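Local coordinates for bifunctional protein PutA (Bdellovibrio bacteriovorus, PDB 5UR2), which probably oxidises L-proline to L-glutamate in two steps, as an FAD-dependent proline dehydrogenase and an NAD-dependent L-glutamate gamma-semialdehyde dehydrogenase, at residues Asp562-Ala565 with Asp566-Arg570; Ile594-Ala597 with Ile598-Arg602; Tyr603-Arg606 with His607-Leu611; Leu645-Leu648 with Ala649-Thr653; Gly935-Val938 with Asp939-Pro942. All blocks are in the same frame, centred on the assembly; numbering follows the deposited sequence.

Contact 1 (Asp562-Ala565 with Asp566-Arg570); sequences DKLA and DIMTR
Asp566 meets Asp562 one turn back along the same helix. Its amide bonds to the backbone carbonyl, with Asp566 N 3.0 Å from Asp562 O. Its side chain folds toward the same oxygen, because CG lies anti to the carbonyl carbon (chi1 -64°). Asp566 CG ends up 3.3 Å from Asp562 O. No bond forms there, since the carboxylate oxygens and the carbonyl are all acceptors. The two acids find partners on helix 587-611 instead: OD1 of Asp566 pairs with Arg602, and OD2 of Asp562 with Arg609. Asp562 OD1 and Asp566 OD1 stand 6.1 Å apart, and the arginines probably offset their like charges. Ile567 comes next. Its N-H goes to the carbonyl of Lys563, and its CD1 rests loosely, at 4.3 Å, near CG of Lys563. Met568 N bonds to Leu564 O. The extended Met568 chain carries CE to the branch point of Leu564, with Met568 CE 4.0 Å from Leu564 CG. The two side chains cross obliquely. Thr569 grips one oxygen twice. Its N and its OG1 reach Ala565 O from opposite faces of the carbonyl plane, OG1 at 2.8 Å. This is the usual i to i+4 pattern of an amphipathic alpha-helix, here helix 554-570 of the aldehyde dehydrogenase fold. Its apolar face packs on helices 587-611, 646-657 and 671-684.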
loop_
_atom_site.group_PDB
_atom_site.type_symbol
_atom_site.label_atom_id
_atom_site.label_comp_id
_atom_site.label_asym_id
_atom_site.label_seq_id
_atom_site.Cartn_x
_atom_site.Cartn_y
_atom_site.Cartn_z
ATOM N N ASP B 562 2.014 12.578 -18.190
ATOM C CA ASP B 562 2.370 13.929 -17.757
ATOM C C ASP B 562 2.255 14.925 -18.903
ATOM O O ASP B 562 1.795 16.054 -18.707
ATOM C CB ASP B 562 3.784 13.961 -17.172
ATOM C CG ASP B 562 3.815 13.611 -15.690
ATOM O OD1 ASP B 562 2.868 13.980 -14.950
ATOM O OD2 ASP B 562 4.810 12.999 -15.262
ATOM N N LYS B 563 2.683 14.532 -20.107
ATOM C CA LYS B 563 2.589 15.449 -21.232
ATOM C C LYS B 563 1.134 15.753 -21.550
ATOM O O LYS B 563 0.787 16.904 -21.838
ATOM C CB LYS B 563 3.301 14.878 -22.463
ATOM C CG LYS B 563 3.533 15.920 -23.569
ATOM C CD LYS B 563 4.335 15.347 -24.747
ATOM C CE LYS B 563 4.509 16.373 -25.879
ATOM N NZ LYS B 563 5.046 15.743 -27.125
ATOM N N LEU B 564 0.260 14.742 -21.449
ATOM C CA LEU B 564 -1.172 14.974 -21.622
ATOM C C LEU B 564 -1.676 16.041 -20.647
ATOM O O LEU B 564 -2.390 16.967 -21.043
ATOM C CB LEU B 564 -1.939 13.662 -21.439
ATOM C CG LEU B 564 -3.466 13.775 -21.457
ATOM C CD1 LEU B 564 -3.911 14.387 -22.768
ATOM C CD2 LEU B 564 -4.165 12.422 -21.204
ATOM N N ALA B 565 -1.278 15.943 -19.374
ATOM C CA ALA B 565 -1.656 16.947 -18.380
ATOM C C ALA B 565 -1.138 18.334 -18.747
ATOM O O ALA B 565 -1.837 19.337 -18.543
ATOM C CB ALA B 565 -1.123 16.546 -17.000
ATOM N N ASP B 566 0.083 18.417 -19.286
ATOM C CA ASP B 566 0.618 19.712 -19.689
ATOM C C ASP B 566 -0.171 20.296 -20.842
ATOM O O ASP B 566 -0.443 21.498 -20.862
ATOM C CB ASP B 566 2.084 19.589 -20.090
ATOM C CG ASP B 566 2.968 19.175 -18.931
ATOM O OD1 ASP B 566 2.602 19.418 -17.767
ATOM O OD2 ASP B 566 4.013 18.577 -19.189
ATOM N N ILE B 567 -0.562 19.455 -21.802
ATOM C CA ILE B 567 -1.363 19.941 -22.918
ATOM C C ILE B 567 -2.722 20.421 -22.423
ATOM O O ILE B 567 -3.198 21.491 -22.823
ATOM C CB ILE B 567 -1.475 18.847 -23.988
ATOM C CG1 ILE B 567 -0.120 18.680 -24.682
ATOM C CG2 ILE B 567 -2.631 19.128 -24.956
ATOM C CD1 ILE B 567 0.006 17.384 -25.454
ATOM N N MET B 568 -3.345 19.664 -21.508
ATOM C CA MET B 568 -4.586 20.123 -20.891
ATOM C C MET B 568 -4.389 21.474 -20.209
ATOM O O MET B 568 -5.257 22.354 -20.294
ATOM C CB MET B 568 -5.093 19.114 -19.867
ATOM C CG MET B 568 -5.687 17.820 -20.407
ATOM S SD MET B 568 -6.048 16.728 -18.976
ATOM C CE MET B 568 -6.825 15.343 -19.827
ATOM N N THR B 569 -3.256 21.651 -19.518
ATOM C CA THR B 569 -2.987 22.922 -18.855
ATOM C C THR B 569 -2.876 24.061 -19.869
ATOM O O THR B 569 -3.433 25.144 -19.666
ATOM C CB THR B 569 -1.714 22.795 -18.016
ATOM O OG1 THR B 569 -1.850 21.707 -17.091
ATOM C CG2 THR B 569 -1.410 24.089 -17.254
ATOM N N ARG B 570 -2.179 23.821 -20.981
ATOM C CA ARG B 570 -2.042 24.838 -22.018
ATOM C C ARG B 570 -3.394 25.193 -22.642
ATOM O O ARG B 570 -3.655 26.362 -22.949
ATOM C CB ARG B 570 -1.070 24.333 -23.083
ATOM C CG ARG B 570 -0.846 25.279 -24.262
ATOM C CD ARG B 570 -0.238 24.485 -25.431
ATOM N NE ARG B 570 -1.239 23.642 -26.096
ATOM C CZ ARG B 570 -0.945 22.603 -26.876
ATOM N NH1 ARG B 570 0.320 22.258 -27.069
ATOM N NH2 ARG B 570 -1.910 21.911 -27.466
#

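Contact 2 (Ile594-Ala597 with Ile598-Arg602); sequences IGEA and IDFCR
Glu596 and Phe600 sit one turn apart, with the chain of Glu596 running alongside the ring. Glu596 is extended, with CG anti to the backbone N (chi1 -172°). Its CG passes 3.7 Å from Phe600 CE2. Further out, Glu596 OE1 lies 3.3 Å from the same Phe600 CE2, approaching the ring obliquely. The carboxylate and ring planes are 79° apart. On another side of the helix, CG2 of Ile594 touches CD1 of Ile598 at 4.0 Å. Asp599 turns back over the turn before it, and its CG comes within 3.1 Å of Gly595 O. These are i to i+4 neighbours on helix 587-611 of the aldehyde dehydrogenase fold. The backbone bonds repeat in step, from Ile598 N to Ile594 O through Cys601 N to Ala597 O. In the next shell, both oxygens of Asp599 are fixed by bonds from outside: OD1 takes the backbone N of Glu468, and OD2 takes ND2 of Asn467. Val938 rests on Asp599 and Phe600. Ile594 is packed among side chains of helix 572-583. The side chain of Phe600 is about 8 Å from that of Glu746, a predicted active-site residue.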
loop_
_atom_site.group_PDB
_atom_site.type_symbol
_atom_site.label_atom_id
_atom_site.label_comp_id
_atom_site.label_asym_id
_atom_site.label_seq_id
_atom_site.Cartn_x
_atom_site.Cartn_y
_atom_site.Cartn_z
ATOM N N ILE B 594 -11.706 20.467 -15.706
ATOM C CA ILE B 594 -10.361 20.413 -16.274
ATOM C C ILE B 594 -9.331 20.142 -15.181
ATOM O O ILE B 594 -8.391 19.349 -15.369
ATOM C CB ILE B 594 -10.034 21.714 -17.030
ATOM C CG1 ILE B 594 -11.181 22.122 -17.958
ATOM C CG2 ILE B 594 -8.745 21.563 -17.788
ATOM C CD1 ILE B 594 -11.681 21.031 -18.872
ATOM N N GLY B 595 -9.481 20.801 -14.028
ATOM C CA GLY B 595 -8.534 20.578 -12.943
ATOM C C GLY B 595 -8.526 19.132 -12.476
ATOM O O GLY B 595 -7.465 18.544 -12.240
ATOM N N GLU B 596 -9.711 18.542 -12.337
ATOM C CA GLU B 596 -9.791 17.140 -11.942
ATOM C C GLU B 596 -9.139 16.239 -12.988
ATOM O O GLU B 596 -8.438 15.283 -12.629
ATOM C CB GLU B 596 -11.253 16.748 -11.693
ATOM C CG GLU B 596 -11.451 15.344 -11.076
ATOM C CD GLU B 596 -12.923 14.990 -10.807
ATOM O OE1 GLU B 596 -13.322 13.857 -11.099
ATOM O OE2 GLU B 596 -13.680 15.824 -10.287
ATOM N N ALA B 597 -9.329 16.542 -14.286
ATOM C CA ALA B 597 -8.719 15.720 -15.332
ATOM C C ALA B 597 -7.206 15.778 -15.255
ATOM O O ALA B 597 -6.529 14.749 -15.356
ATOM C CB ALA B 597 -9.186 16.157 -16.730
ATOM N N ILE B 598 -6.662 16.975 -15.072
ATOM C CA ILE B 598 -5.222 17.120 -14.888
ATOM C C ILE B 598 -4.771 16.356 -13.650
ATOM O O ILE B 598 -3.744 15.666 -13.663
ATOM C CB ILE B 598 -4.870 18.613 -14.808
ATOM C CG1 ILE B 598 -5.121 19.250 -16.169
ATOM C CG2 ILE B 598 -3.400 18.850 -14.317
ATOM C CD1 ILE B 598 -5.187 20.785 -16.131
ATOM N N ASP B 599 -5.554 16.444 -12.575
ATOM C CA ASP B 599 -5.205 15.770 -11.330
ATOM C C ASP B 599 -5.125 14.259 -11.514
ATOM O O ASP B 599 -4.213 13.622 -10.981
ATOM C CB ASP B 599 -6.217 16.116 -10.227
ATOM C CG ASP B 599 -6.038 17.526 -9.667
ATOM O OD1 ASP B 599 -4.977 18.162 -9.922
ATOM O OD2 ASP B 599 -6.960 17.989 -8.931
ATOM N N PHE B 600 -6.095 13.666 -12.226
ATOM C CA PHE B 600 -6.059 12.221 -12.490
ATOM C C PHE B 600 -4.772 11.832 -13.210
ATOM O O PHE B 600 -4.089 10.869 -12.826
ATOM C CB PHE B 600 -7.284 11.797 -13.317
ATOM C CG PHE B 600 -8.554 11.605 -12.510
ATOM C CD1 PHE B 600 -8.537 10.921 -11.293
ATOM C CD2 PHE B 600 -9.768 12.082 -12.989
ATOM C CE1 PHE B 600 -9.704 10.731 -10.551
ATOM C CE2 PHE B 600 -10.964 11.903 -12.253
ATOM C CZ PHE B 600 -10.918 11.226 -11.030
ATOM N N CYS B 601 -4.432 12.579 -14.265
ATOM C CA CYS B 601 -3.193 12.368 -15.001
ATOM C C CYS B 601 -1.993 12.338 -14.069
ATOM O O CYS B 601 -1.212 11.376 -14.051
ATOM C CB CYS B 601 -3.008 13.482 -16.031
ATOM S SG CYS B 601 -4.113 13.412 -17.433
ATOM N N ARG B 602 -1.820 13.408 -13.295
ATOM C CA ARG B 602 -0.617 13.504 -12.477
ATOM C C ARG B 602 -0.626 12.476 -11.354
ATOM O O ARG B 602 0.413 11.889 -11.044
ATOM C CB ARG B 602 -0.474 14.923 -11.918
ATOM C CG ARG B 602 -0.448 15.963 -13.011
ATOM C CD ARG B 602 0.543 17.036 -12.658
ATOM N NE ARG B 602 0.469 18.170 -13.570
ATOM C CZ ARG B 602 1.097 18.246 -14.738
ATOM N NH1 ARG B 602 1.840 17.235 -15.182
ATOM N NH2 ARG B 602 0.978 19.345 -15.472
#

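Contact 3 (Tyr603-Arg606 with His607-Leu611); sequences YYAR and HMREL
Arg606 reaches across to the carboxylate of Glu610, four residues on, and forms a salt bridge with it. NH1 of Arg606 lies 3.2 Å from OE1 of Glu610. The guanidinium and carboxylate planes are 72° apart, so this is a single-point contact and not a paired, coplanar one. Arg606 is extended from CG to NE, with CG anti to its own backbone N (chi1 177°). Glu610 CG lies anti to the carbonyl carbon (chi1 -64°), which brings the carboxylate back toward the preceding turn. In the backbone, Glu610 N bonds to Arg606 O at 3.2 Å. NH2 of Arg606 has a second partner, the carbonyl of Gly463. Arg609 runs past Ala605 on another side of the helix. Its CG lies 3.4 Å from Ala605 O, and its NH1 is 4.0 Å from Ala605 CB. The head of Arg609 is held by helix 554-570, where NE pairs with OE1 of Glu555 beside the bridge to Asp562. His607 N donates to Tyr603 O at 2.8 Å. The imidazole of His607 has CD1 of Leu611 over the centre of one face, 3.6 Å above its plane. Tyr603 meets Phe465 edge-to-face, and OH of Tyr604 bonds to the backbone N of Gly956. One arginine thus pairs along the helix, while the other ties it to helix 554-570. With Glu610 exposed, the Arg606 bridge probably adds only modestly to stability, while Arg609 should favour the ionised form of Glu555.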
loop_
_atom_site.group_PDB
_atom_site.type_symbol
_atom_site.label_atom_id
_atom_site.label_comp_id
_atom_site.label_asym_id
_atom_site.label_seq_id
_atom_site.Cartn_x
_atom_site.Cartn_y
_atom_site.Cartn_z
ATOM N N TYR B 603 -1.792 12.233 -10.746
ATOM C CA TYR B 603 -1.859 11.293 -9.629
ATOM C C TYR B 603 -1.596 9.862 -10.088
ATOM O O TYR B 603 -0.818 9.133 -9.462
ATOM C CB TYR B 603 -3.213 11.399 -8.945
ATOM C CG TYR B 603 -3.383 10.541 -7.707
ATOM C CD1 TYR B 603 -3.084 11.044 -6.440
ATOM C CD2 TYR B 603 -3.876 9.237 -7.798
ATOM C CE1 TYR B 603 -3.267 10.260 -5.275
ATOM C CE2 TYR B 603 -4.055 8.451 -6.660
ATOM C CZ TYR B 603 -3.753 8.965 -5.400
ATOM O OH TYR B 603 -3.938 8.186 -4.283
ATOM N N TYR B 604 -2.229 9.431 -11.179
ATOM C CA TYR B 604 -1.987 8.055 -11.595
ATOM C C TYR B 604 -0.577 7.913 -12.146
ATOM O O TYR B 604 0.044 6.861 -11.969
ATOM C CB TYR B 604 -3.047 7.592 -12.607
ATOM C CG TYR B 604 -4.442 7.565 -11.997
ATOM C CD1 TYR B 604 -4.636 7.142 -10.682
ATOM C CD2 TYR B 604 -5.550 8.018 -12.715
ATOM C CE1 TYR B 604 -5.898 7.125 -10.102
ATOM C CE2 TYR B 604 -6.824 8.026 -12.146
ATOM C CZ TYR B 604 -6.988 7.581 -10.832
ATOM O OH TYR B 604 -8.237 7.582 -10.256
ATOM N N ALA B 605 -0.041 8.962 -12.780
ATOM C CA ALA B 605 1.351 8.885 -13.217
ATOM C C ALA B 605 2.282 8.800 -12.018
ATOM O O ALA B 605 3.208 7.974 -11.996
ATOM C CB ALA B 605 1.716 10.073 -14.116
ATOM N N ARG B 606 2.022 9.610 -10.989
ATOM C CA ARG B 606 2.812 9.520 -9.766
ATOM C C ARG B 606 2.697 8.131 -9.140
ATOM O O ARG B 606 3.698 7.554 -8.711
ATOM C CB ARG B 606 2.371 10.602 -8.778
ATOM C CG ARG B 606 3.072 10.566 -7.423
ATOM C CD ARG B 606 2.500 11.686 -6.524
ATOM N NE ARG B 606 3.200 11.794 -5.251
ATOM C CZ ARG B 606 3.020 10.952 -4.236
ATOM N NH1 ARG B 606 2.170 9.935 -4.348
ATOM N NH2 ARG B 606 3.702 11.115 -3.117
ATOM N N HIS B 607 1.487 7.571 -9.094
ATOM C CA HIS B 607 1.306 6.263 -8.461
ATOM C C HIS B 607 2.044 5.167 -9.226
ATOM O O HIS B 607 2.670 4.291 -8.615
ATOM C CB HIS B 607 -0.182 5.931 -8.347
ATOM C CG HIS B 607 -0.508 4.920 -7.292
ATOM N ND1 HIS B 607 -1.757 4.342 -7.175
ATOM C CD2 HIS B 607 0.248 4.390 -6.297
ATOM C CE1 HIS B 607 -1.755 3.500 -6.157
ATOM N NE2 HIS B 607 -0.550 3.508 -5.611
ATOM N N MET B 608 1.986 5.202 -10.562
ATOM C CA MET B 608 2.667 4.179 -11.348
ATOM C C MET B 608 4.167 4.229 -11.106
ATOM O O MET B 608 4.833 3.187 -11.048
ATOM C CB MET B 608 2.355 4.367 -12.834
ATOM C CG MET B 608 2.847 3.220 -13.757
ATOM S SD MET B 608 1.909 1.682 -13.434
ATOM C CE MET B 608 3.055 0.714 -12.437
ATOM N N ARG B 609 4.705 5.436 -10.919
ATOM C CA ARG B 609 6.119 5.585 -10.620
ATOM C C ARG B 609 6.474 4.974 -9.276
ATOM O O ARG B 609 7.587 4.454 -9.119
ATOM C CB ARG B 609 6.511 7.058 -10.667
ATOM C CG ARG B 609 6.560 7.606 -12.085
ATOM C CD ARG B 609 6.867 9.109 -12.090
ATOM N NE ARG B 609 7.237 9.517 -13.429
ATOM C CZ ARG B 609 6.585 10.423 -14.152
ATOM N NH1 ARG B 609 5.526 11.045 -13.649
ATOM N NH2 ARG B 609 7.005 10.713 -15.382
ATOM N N GLU B 610 5.540 4.980 -8.314
ATOM C CA GLU B 610 5.774 4.232 -7.081
ATOM C C GLU B 610 5.654 2.725 -7.313
ATOM O O GLU B 610 6.510 1.955 -6.865
ATOM C CB GLU B 610 4.811 4.670 -5.976
ATOM C CG GLU B 610 4.969 6.098 -5.515
ATOM C CD GLU B 610 3.930 6.474 -4.474
ATOM O OE1 GLU B 610 2.798 6.847 -4.861
ATOM O OE2 GLU B 610 4.242 6.370 -3.265
ATOM N N LEU B 611 4.583 2.282 -7.991
ATOM C CA LEU B 611 4.289 0.852 -8.096
ATOM C C LEU B 611 5.233 0.104 -9.047
ATOM O O LEU B 611 5.229 -1.128 -9.044
ATOM C CB LEU B 611 2.825 0.660 -8.528
ATOM C CG LEU B 611 1.771 1.108 -7.493
ATOM C CD1 LEU B 611 0.367 1.006 -8.042
ATOM C CD2 LEU B 611 1.853 0.363 -6.173
#

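Contact 4 (Leu645-Leu648 with Ala649-Thr653); sequences LAIL and AGMVT
Ile647 and Met651 meet first through a flat group, the peptide carbonyl of Ile647. Met651 N bonds to its oxygen, lying 3.0 Å from Ile647 O. The next carbonyl, that of Leu648, takes Val652 N. CG2 of Val652 also crowds this oxygen, at 3.3 Å from Leu648 O. A third carbonyl, that of Ala649, is used from both faces: Thr653 N reaches its oxygen from one face and Thr653 OG1 from the opposite one. Thr653 OG1 is 2.8 Å from Ala649 O, so the buried hydroxyl is satisfied within its own helix. Two apolar pairs accompany these bonds. Ile647 and Met651 run side by side, with CG2 of Ile647 4.2 Å from SD of Met651. Leu648 and Val652 do likewise, with CD1 of Leu648 4.0 Å from CG2 of Val652. In Val652, CG2 stands anti to the carbonyl carbon while CG1 is anti to the backbone N (chi1 172°), which directs CG2 back at Leu648. At the start of the helix, OD2 of Asp593 accepts from the amides of Leu645 and Ala646. The side chain of Ile647 is about 5 Å from that of Glu746, a predicted active-site residue. Helix 646-657 is the crossover of a beta-alpha-beta unit between strands 623-638 and 661-665. Leu648, Met651 and Val652 face Val637 of the first strand, while Leu645 and Leu648 meet helix 671-684. Ala649 and Thr653 touch helix 554-570.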
loop_
_atom_site.group_PDB
_atom_site.type_symbol
_atom_site.label_atom_id
_atom_site.label_comp_id
_atom_site.label_asym_id
_atom_site.label_seq_id
_atom_site.Cartn_x
_atom_site.Cartn_y
_atom_site.Cartn_z
ATOM N N LEU B 645 -14.744 15.504 -19.237
ATOM C CA LEU B 645 -13.318 15.255 -19.462
ATOM C C LEU B 645 -12.680 14.496 -18.308
ATOM O O LEU B 645 -11.902 13.562 -18.544
ATOM C CB LEU B 645 -12.546 16.569 -19.686
ATOM C CG LEU B 645 -11.059 16.507 -20.089
ATOM C CD1 LEU B 645 -10.904 15.956 -21.523
ATOM C CD2 LEU B 645 -10.344 17.842 -19.939
ATOM N N ALA B 646 -13.019 14.867 -17.066
ATOM C CA ALA B 646 -12.295 14.378 -15.896
ATOM C C ALA B 646 -12.468 12.869 -15.709
ATOM O O ALA B 646 -11.483 12.132 -15.610
ATOM C CB ALA B 646 -12.736 15.146 -14.640
ATOM N N ILE B 647 -13.712 12.386 -15.637
ATOM C CA ILE B 647 -13.924 10.970 -15.344
ATOM C C ILE B 647 -13.392 10.105 -16.488
ATOM O O ILE B 647 -12.638 9.151 -16.271
ATOM C CB ILE B 647 -15.408 10.699 -15.047
ATOM C CG1 ILE B 647 -15.775 11.339 -13.694
ATOM C CG2 ILE B 647 -15.681 9.191 -15.067
ATOM C CD1 ILE B 647 -17.226 11.110 -13.211
ATOM N N LEU B 648 -13.740 10.465 -17.721
ATOM C CA LEU B 648 -13.190 9.805 -18.895
ATOM C C LEU B 648 -11.659 9.798 -18.865
ATOM O O LEU B 648 -11.032 8.752 -19.066
ATOM C CB LEU B 648 -13.715 10.500 -20.159
ATOM C CG LEU B 648 -13.121 10.030 -21.486
ATOM C CD1 LEU B 648 -13.462 8.566 -21.756
ATOM C CD2 LEU B 648 -13.550 10.931 -22.635
ATOM N N ALA B 649 -11.036 10.952 -18.595
ATOM C CA ALA B 649 -9.566 10.994 -18.576
ATOM C C ALA B 649 -8.977 10.129 -17.460
ATOM O O ALA B 649 -7.952 9.460 -17.654
ATOM C CB ALA B 649 -9.069 12.429 -18.435
ATOM N N GLY B 650 -9.596 10.143 -16.277
ATOM C CA GLY B 650 -9.109 9.303 -15.187
ATOM C C GLY B 650 -9.142 7.817 -15.525
ATOM O O GLY B 650 -8.203 7.076 -15.227
ATOM N N MET B 651 -10.245 7.353 -16.119
ATOM C CA MET B 651 -10.325 5.949 -16.526
ATOM C C MET B 651 -9.260 5.630 -17.572
ATOM O O MET B 651 -8.532 4.637 -17.451
ATOM C CB MET B 651 -11.722 5.632 -17.077
ATOM C CG MET B 651 -12.875 5.702 -16.071
ATOM S SD MET B 651 -14.479 5.677 -16.948
ATOM C CE MET B 651 -15.574 5.042 -15.691
ATOM N N VAL B 652 -9.123 6.492 -18.586
ATOM C CA VAL B 652 -8.216 6.213 -19.700
ATOM C C VAL B 652 -6.759 6.243 -19.242
ATOM O O VAL B 652 -5.960 5.373 -19.622
ATOM C CB VAL B 652 -8.459 7.202 -20.861
ATOM C CG1 VAL B 652 -7.377 7.055 -21.947
ATOM C CG2 VAL B 652 -9.803 6.952 -21.492
ATOM N N THR B 653 -6.370 7.271 -18.469
ATOM C CA THR B 653 -4.966 7.369 -18.071
ATOM C C THR B 653 -4.605 6.303 -17.047
ATOM O O THR B 653 -3.484 5.772 -17.072
ATOM C CB THR B 653 -4.623 8.757 -17.521
ATOM O OG1 THR B 653 -5.470 9.070 -16.411
ATOM C CG2 THR B 653 -4.766 9.815 -18.580
#

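Contact 5 (Gly935-Val938 with Asp939-Pro942); sequences GAMV and DRHP
Met937 and His941 close an alpha-turn, with His941 N 2.9 Å from Met937 O. The turn lies in the loop between strands 926-929 and 946-947 of the aldehyde dehydrogenase fold. A second bond ties the same two residues: Met937 N donates to ND1 of His941 at 2.9 Å, in the plane of the ring. ND1 is therefore the acceptor. NE2 on the far side bonds to Glu623 of the second subunit, which is consistent with a proton on NE2. Met937 CB passes 3.8 Å from ND1 of His941. CB of Arg940 covers one face of the imidazole, over its centre. Val938 starts a classic gamma-turn inside the alpha-turn. Its O takes Arg940 N at 2.8 Å from above the carbonyl plane, and Asp939 between them has positive phi (73°). The Val938 side chain also packs on Tyr603 of helix 587-611. Arg940 extends alongside Met937; its NH1 bonds to the backbone O of Gln316 and its NE to OD1 of Asn467. Met937 bends at its last torsion (chi3 72°). This sets CE over the centre of the Arg940 guanidinium, 4.0 Å above its plane.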
loop_
_atom_site.group_PDB
_atom_site.type_symbol
_atom_site.label_atom_id
_atom_site.label_comp_id
_atom_site.label_asym_id
_atom_site.label_seq_id
_atom_site.Cartn_x
_atom_site.Cartn_y
_atom_site.Cartn_z
ATOM N N GLY B 935 -17.893 17.911 -4.920
ATOM C CA GLY B 935 -16.557 18.468 -5.101
ATOM C C GLY B 935 -15.400 17.616 -4.607
ATOM O O GLY B 935 -14.357 18.160 -4.211
ATOM N N ALA B 936 -15.551 16.295 -4.603
ATOM C CA ALA B 936 -14.439 15.431 -4.218
ATOM C C ALA B 936 -13.248 15.672 -5.137
ATOM O O ALA B 936 -13.396 15.738 -6.356
ATOM C CB ALA B 936 -14.852 13.951 -4.277
ATOM N N MET B 937 -12.065 15.804 -4.554
ATOM C CA MET B 937 -10.849 16.043 -5.322
ATOM C C MET B 937 -9.902 14.856 -5.209
ATOM O O MET B 937 -9.840 14.182 -4.176
ATOM C CB MET B 937 -10.135 17.307 -4.848
ATOM C CG MET B 937 -11.003 18.568 -4.930
ATOM S SD MET B 937 -10.094 20.001 -4.329
ATOM C CE MET B 937 -8.913 20.285 -5.657
ATOM N N VAL B 938 -9.159 14.617 -6.289
ATOM C CA VAL B 938 -8.128 13.591 -6.277
ATOM C C VAL B 938 -7.229 13.766 -5.062
ATOM O O VAL B 938 -6.870 14.891 -4.694
ATOM C CB VAL B 938 -7.318 13.666 -7.578
ATOM C CG1 VAL B 938 -6.102 12.709 -7.512
ATOM C CG2 VAL B 938 -8.237 13.362 -8.766
ATOM N N ASP B 939 -6.885 12.638 -4.430
ATOM C CA ASP B 939 -5.994 12.537 -3.276
ATOM C C ASP B 939 -6.659 13.052 -2.000
ATOM O O ASP B 939 -6.596 12.390 -0.963
ATOM C CB ASP B 939 -4.656 13.255 -3.565
ATOM C CG ASP B 939 -3.656 13.139 -2.418
ATOM O OD1 ASP B 939 -3.276 11.998 -2.047
ATOM O OD2 ASP B 939 -3.214 14.203 -1.910
ATOM N N ARG B 940 -7.323 14.207 -2.066
ATOM C CA ARG B 940 -7.969 14.772 -0.880
ATOM C C ARG B 940 -9.192 13.969 -0.449
ATOM O O ARG B 940 -9.412 13.781 0.753
ATOM C CB ARG B 940 -8.372 16.224 -1.137
ATOM C CG ARG B 940 -7.243 17.131 -1.551
ATOM C CD ARG B 940 -7.681 18.574 -1.543
ATOM N NE ARG B 940 -6.670 19.401 -2.171
ATOM C CZ ARG B 940 -6.724 20.728 -2.268
ATOM N NH1 ARG B 940 -7.754 21.413 -1.777
ATOM N NH2 ARG B 940 -5.738 21.370 -2.873
ATOM N N HIS B 941 -10.031 13.530 -1.393
ATOM C CA HIS B 941 -11.275 12.823 -1.067
ATOM C C HIS B 941 -11.487 11.666 -2.041
ATOM O O HIS B 941 -12.354 11.725 -2.924
ATOM C CB HIS B 941 -12.478 13.776 -1.109
ATOM C CG HIS B 941 -12.147 15.185 -0.749
ATOM N ND1 HIS B 941 -11.962 16.167 -1.697
ATOM C CD2 HIS B 941 -12.009 15.791 0.455
ATOM C CE1 HIS B 941 -11.694 17.313 -1.092
ATOM N NE2 HIS B 941 -11.716 17.112 0.214
ATOM N N PRO B 942 -10.726 10.583 -1.893
ATOM C CA PRO B 942 -10.888 9.445 -2.808
ATOM C C PRO B 942 -12.349 9.016 -2.850
ATOM O O PRO B 942 -13.000 8.856 -1.813
ATOM C CB PRO B 942 -9.983 8.373 -2.193
ATOM C CG PRO B 942 -8.933 9.162 -1.464
ATOM C CD PRO B 942 -9.716 10.307 -0.851
#

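Overall arrangement
The five contacts follow one another along the chain, all in its aldehyde dehydrogenase part. Contacts 2 and 3 share helix 587-611, their centres about 13 Å apart. Contact 1, on helix 554-570, packs on that helix, and charged pairs join it to contacts 2 and 3. Helix 646-657 carries contact 4, where Phe600 rests on Ala646 and Gly650. Contact 5, in the loop 935-942, does not touch contacts 1 or 4. The centres of contacts 1, 4 and 5 lie about 9, 8 and 11 Å from that of contact 2, which touches or adjoins all the others. Together they link a beta-alpha-beta helix near the predicted active-site residues to a loop that meets the second subunit.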